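Local coordinates for amino acid adenylation domain-containing protein (Bacillus stratosphericus LAMA 585, PDB 6ULY) that probably selects an alpha-keto acid and activates it as an acyl adenylate, as the adenylation domain of a nonribosomal depsipeptide synthetase, at residues F209-M219 and Y263-A274. Residues are numbered along the deposited sequence; the frame is centred on the assembly and turned at random.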
# COMPACT_ATOMS: atom_id res chain seq x y z
N PHE A 209 -11.88 -35.68 -5.75
CA PHE A 209 -12.95 -35.25 -6.63
C PHE A 209 -13.06 -36.20 -7.82
O PHE A 209 -12.06 -36.77 -8.27
CB PHE A 209 -12.71 -33.82 -7.11
CG PHE A 209 -12.85 -32.78 -6.03
CD1 PHE A 209 -13.73 -32.96 -4.98
CD2 PHE A 209 -12.11 -31.61 -6.09
CE1 PHE A 209 -13.86 -32.00 -3.99
CE2 PHE A 209 -12.23 -30.65 -5.11
CZ PHE A 209 -13.11 -30.84 -4.06
N THR A 210 -14.28 -36.36 -8.33
CA THR A 210 -14.56 -37.30 -9.40
C THR A 210 -15.60 -36.72 -10.34
O THR A 210 -16.25 -35.71 -10.05
CB THR A 210 -15.05 -38.64 -8.85
OG1 THR A 210 -16.20 -38.42 -8.03
CG2 THR A 210 -13.97 -39.31 -8.02
N GLN A 211 -15.77 -37.39 -11.48
CA GLN A 211 -16.76 -36.97 -12.47
C GLN A 211 -18.19 -37.10 -11.96
O GLN A 211 -19.10 -36.54 -12.56
CB GLN A 211 -16.60 -37.78 -13.76
CG GLN A 211 -17.53 -37.35 -14.88
CD GLN A 211 -17.29 -38.12 -16.17
OE1 GLN A 211 -18.23 -38.60 -16.80
NE2 GLN A 211 -16.03 -38.21 -16.58
N GLU A 212 -18.39 -37.84 -10.87
CA GLU A 212 -19.72 -38.03 -10.31
C GLU A 212 -20.11 -36.95 -9.31
O GLU A 212 -21.26 -36.93 -8.85
CB GLU A 212 -19.82 -39.40 -9.63
CG GLU A 212 -20.42 -40.47 -10.54
CD GLU A 212 -19.71 -40.57 -11.88
OE1 GLU A 212 -18.48 -40.78 -11.88
OE2 GLU A 212 -20.38 -40.42 -12.92
N ASP A 213 -19.19 -36.05 -8.96
CA ASP A 213 -19.53 -34.94 -8.08
C ASP A 213 -20.64 -34.09 -8.69
O ASP A 213 -20.76 -33.98 -9.91
CB ASP A 213 -18.30 -34.07 -7.81
CG ASP A 213 -17.21 -34.80 -7.03
OD1 ASP A 213 -17.53 -35.79 -6.34
OD2 ASP A 213 -16.04 -34.37 -7.10
N VAL A 214 -21.45 -33.49 -7.83
CA VAL A 214 -22.40 -32.45 -8.22
C VAL A 214 -21.99 -31.17 -7.48
O VAL A 214 -22.03 -31.13 -6.25
CB VAL A 214 -23.85 -32.84 -7.90
CG1 VAL A 214 -24.80 -31.73 -8.32
CG2 VAL A 214 -24.22 -34.16 -8.59
N SER A 215 -21.60 -30.15 -8.24
CA SER A 215 -21.00 -28.96 -7.67
C SER A 215 -21.99 -27.80 -7.65
O SER A 215 -22.71 -27.56 -8.63
CB SER A 215 -19.76 -28.55 -8.46
OG SER A 215 -19.10 -27.46 -7.83
N LEU A 216 -22.02 -27.09 -6.53
CA LEU A 216 -22.82 -25.88 -6.37
C LEU A 216 -21.91 -24.74 -5.92
O LEU A 216 -21.22 -24.86 -4.91
CB LEU A 216 -23.95 -26.08 -5.36
CG LEU A 216 -24.76 -24.84 -5.02
CD1 LEU A 216 -25.47 -24.28 -6.24
CD2 LEU A 216 -25.75 -25.15 -3.92
N ASP A 217 -21.92 -23.64 -6.67
CA ASP A 217 -21.10 -22.48 -6.35
C ASP A 217 -21.88 -21.21 -6.66
O ASP A 217 -22.31 -21.01 -7.80
CB ASP A 217 -19.78 -22.49 -7.13
CG ASP A 217 -18.75 -21.54 -6.54
OD1 ASP A 217 -17.56 -21.63 -6.92
OD2 ASP A 217 -19.12 -20.71 -5.68
N TRP A 218 -22.06 -20.36 -5.65
CA TRP A 218 -22.58 -19.02 -5.84
C TRP A 218 -21.53 -17.94 -5.66
O TRP A 218 -21.81 -16.76 -5.92
CB TRP A 218 -23.75 -18.76 -4.87
CG TRP A 218 -23.43 -19.04 -3.43
CD1 TRP A 218 -23.75 -20.16 -2.73
CD2 TRP A 218 -22.72 -18.18 -2.53
NE1 TRP A 218 -23.29 -20.05 -1.43
CE2 TRP A 218 -22.66 -18.84 -1.29
CE3 TRP A 218 -22.13 -16.92 -2.65
CZ2 TRP A 218 -22.02 -18.29 -0.18
CZ3 TRP A 218 -21.51 -16.37 -1.55
CH2 TRP A 218 -21.46 -17.06 -0.33
N MET A 219 -20.32 -18.30 -5.24
CA MET A 219 -19.27 -17.31 -5.08
C MET A 219 -18.86 -16.76 -6.45
O MET A 219 -18.97 -17.45 -7.47
CB MET A 219 -18.06 -17.93 -4.38
CG MET A 219 -18.23 -18.02 -2.87
SD MET A 219 -18.20 -16.39 -2.09
CE MET A 219 -16.48 -15.93 -2.31
N TYR A 263 -30.61 -29.64 -6.21
CA TYR A 263 -29.71 -30.28 -7.17
C TYR A 263 -28.92 -31.42 -6.55
O TYR A 263 -28.06 -32.00 -7.23
CB TYR A 263 -28.77 -29.24 -7.76
CG TYR A 263 -29.48 -28.21 -8.61
CD1 TYR A 263 -29.78 -28.46 -9.94
CD2 TYR A 263 -29.86 -26.99 -8.07
CE1 TYR A 263 -30.44 -27.53 -10.72
CE2 TYR A 263 -30.52 -26.04 -8.84
CZ TYR A 263 -30.81 -26.32 -10.16
OH TYR A 263 -31.46 -25.37 -10.92
N ARG A 264 -29.20 -31.78 -5.30
CA ARG A 264 -28.50 -32.87 -4.63
C ARG A 264 -26.99 -32.68 -4.73
O ARG A 264 -26.24 -33.59 -5.08
CB ARG A 264 -28.93 -34.23 -5.20
CG ARG A 264 -30.43 -34.47 -5.14
CD ARG A 264 -30.80 -35.85 -5.66
NE ARG A 264 -31.90 -35.80 -6.61
CZ ARG A 264 -33.18 -35.65 -6.27
NH1 ARG A 264 -33.53 -35.53 -4.99
NH2 ARG A 264 -34.12 -35.62 -7.21
N ALA A 265 -26.55 -31.46 -4.42
CA ALA A 265 -25.14 -31.12 -4.53
C ALA A 265 -24.30 -31.98 -3.60
O ALA A 265 -24.68 -32.24 -2.46
CB ALA A 265 -24.92 -29.64 -4.22
N THR A 266 -23.15 -32.43 -4.10
CA THR A 266 -22.20 -33.18 -3.29
C THR A 266 -21.06 -32.31 -2.76
O THR A 266 -20.40 -32.71 -1.79
CB THR A 266 -21.62 -34.35 -4.09
OG1 THR A 266 -20.75 -33.86 -5.11
CG2 THR A 266 -22.75 -35.16 -4.73
N LYS A 267 -20.82 -31.15 -3.36
CA LYS A 267 -19.76 -30.27 -2.89
C LYS A 267 -20.14 -28.82 -3.15
O LYS A 267 -20.89 -28.52 -4.09
CB LYS A 267 -18.42 -30.59 -3.56
CG LYS A 267 -18.39 -30.33 -5.06
CD LYS A 267 -17.05 -30.69 -5.67
CE LYS A 267 -16.98 -30.24 -7.12
NZ LYS A 267 -15.68 -30.55 -7.76
N THR A 268 -19.61 -27.94 -2.32
CA THR A 268 -19.84 -26.50 -2.41
C THR A 268 -18.78 -25.82 -1.55
O THR A 268 -17.99 -26.49 -0.87
CB THR A 268 -21.27 -26.14 -1.96
OG1 THR A 268 -21.55 -24.78 -2.30
CG2 THR A 268 -21.43 -26.34 -0.46
N TRP A 269 -18.76 -24.49 -1.58
CA TRP A 269 -17.82 -23.76 -0.75
C TRP A 269 -18.32 -22.34 -0.52
O TRP A 269 -19.21 -21.85 -1.21
CB TRP A 269 -16.43 -23.71 -1.38
CG TRP A 269 -16.26 -22.64 -2.41
CD1 TRP A 269 -16.74 -22.63 -3.69
CD2 TRP A 269 -15.53 -21.41 -2.25
NE1 TRP A 269 -16.36 -21.48 -4.33
CE2 TRP A 269 -15.62 -20.71 -3.47
CE3 TRP A 269 -14.82 -20.84 -1.19
CZ2 TRP A 269 -15.03 -19.47 -3.66
CZ3 TRP A 269 -14.24 -19.60 -1.38
CH2 TRP A 269 -14.34 -18.93 -2.60
N ALA A 270 -17.70 -21.69 0.47
CA ALA A 270 -17.94 -20.29 0.78
C ALA A 270 -16.92 -19.85 1.82
O ALA A 270 -16.37 -20.70 2.54
CB ALA A 270 -19.37 -20.07 1.30
N PRO A 271 -16.65 -18.55 1.92
CA PRO A 271 -15.89 -18.05 3.07
C PRO A 271 -16.68 -18.21 4.35
O PRO A 271 -17.89 -18.48 4.35
CB PRO A 271 -15.64 -16.57 2.74
CG PRO A 271 -15.85 -16.47 1.25
CD PRO A 271 -16.89 -17.50 0.92
N ASN A 272 -15.99 -18.03 5.48
CA ASN A 272 -16.60 -18.31 6.77
C ASN A 272 -17.85 -17.47 7.01
O ASN A 272 -18.75 -17.89 7.75
CB ASN A 272 -15.58 -18.08 7.88
CG ASN A 272 -16.06 -18.60 9.22
OD1 ASN A 272 -16.06 -19.81 9.47
ND2 ASN A 272 -16.47 -17.69 10.10
N PHE A 273 -17.93 -16.28 6.41
CA PHE A 273 -19.07 -15.40 6.67
C PHE A 273 -20.38 -16.03 6.22
O PHE A 273 -21.42 -15.85 6.86
CB PHE A 273 -18.87 -14.04 5.99
CG PHE A 273 -19.12 -14.05 4.50
CD1 PHE A 273 -18.07 -14.14 3.61
CD2 PHE A 273 -20.41 -13.96 3.99
CE1 PHE A 273 -18.29 -14.16 2.25
CE2 PHE A 273 -20.63 -13.97 2.63
CZ PHE A 273 -19.57 -14.07 1.76
N ALA A 274 -20.35 -16.77 5.10
CA ALA A 274 -21.57 -17.39 4.61
C ALA A 274 -22.10 -18.41 5.60
O ALA A 274 -23.31 -18.51 5.82
CB ALA A 274 -21.32 -18.04 3.25
O HOH W 1 -20.70 -21.19 -3.25
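Strands 214-217 and 267-270 run side by side in parallel, 4.9 Å apart at closest approach and 20° askew, with Ser215 paired to Lys267. Val214 O accepts from both Thr266 N and Lys267 N, and Leu216 N donates to Lys267 O at 3.0 Å. Thr266 OG1, tucked between its own N and carbonyl carbon (chi1 70°), takes the N-H of Val214 at 2.8 Å. Further on, the hydroxyl of Thr268 donates to Leu216 O from above the carbonyl plane, and Trp256 NE1 also bonds this hydroxyl. Water 1 then bridges Trp218 N and Trp269 O. Lys267 runs extended past Ser215 CB and puts NZ over the centre of the Phe209 ring, a cation-pi contact 4.0 Å from the centroid. Asn234 holds the same ammonium by a hydrogen bond; the salt bridge to Asp213 is long. Trp269 NE1 donates to Asp217 OD1 at 2.9 Å; OD1 lies in the indole plane, while NE1 comes from above the carboxylate plane. Asp217 OD2 takes Met219 N in an Asx turn, which helps fix the carboxylate. Met219 CG, beside its own backbone N, lies over the six-membered ring of Trp269; the chain then bends and brings SD to Pro271 CD at 3.5 Å. Trp218 CZ2 packs on Ala270 CB and Ala274 CB. These are neighbouring parallel strands in a mixed sheet of an ANL-type adenylation domain, and the Trp269 side chain comes about 5 Å from the bound keto acyl adenylate.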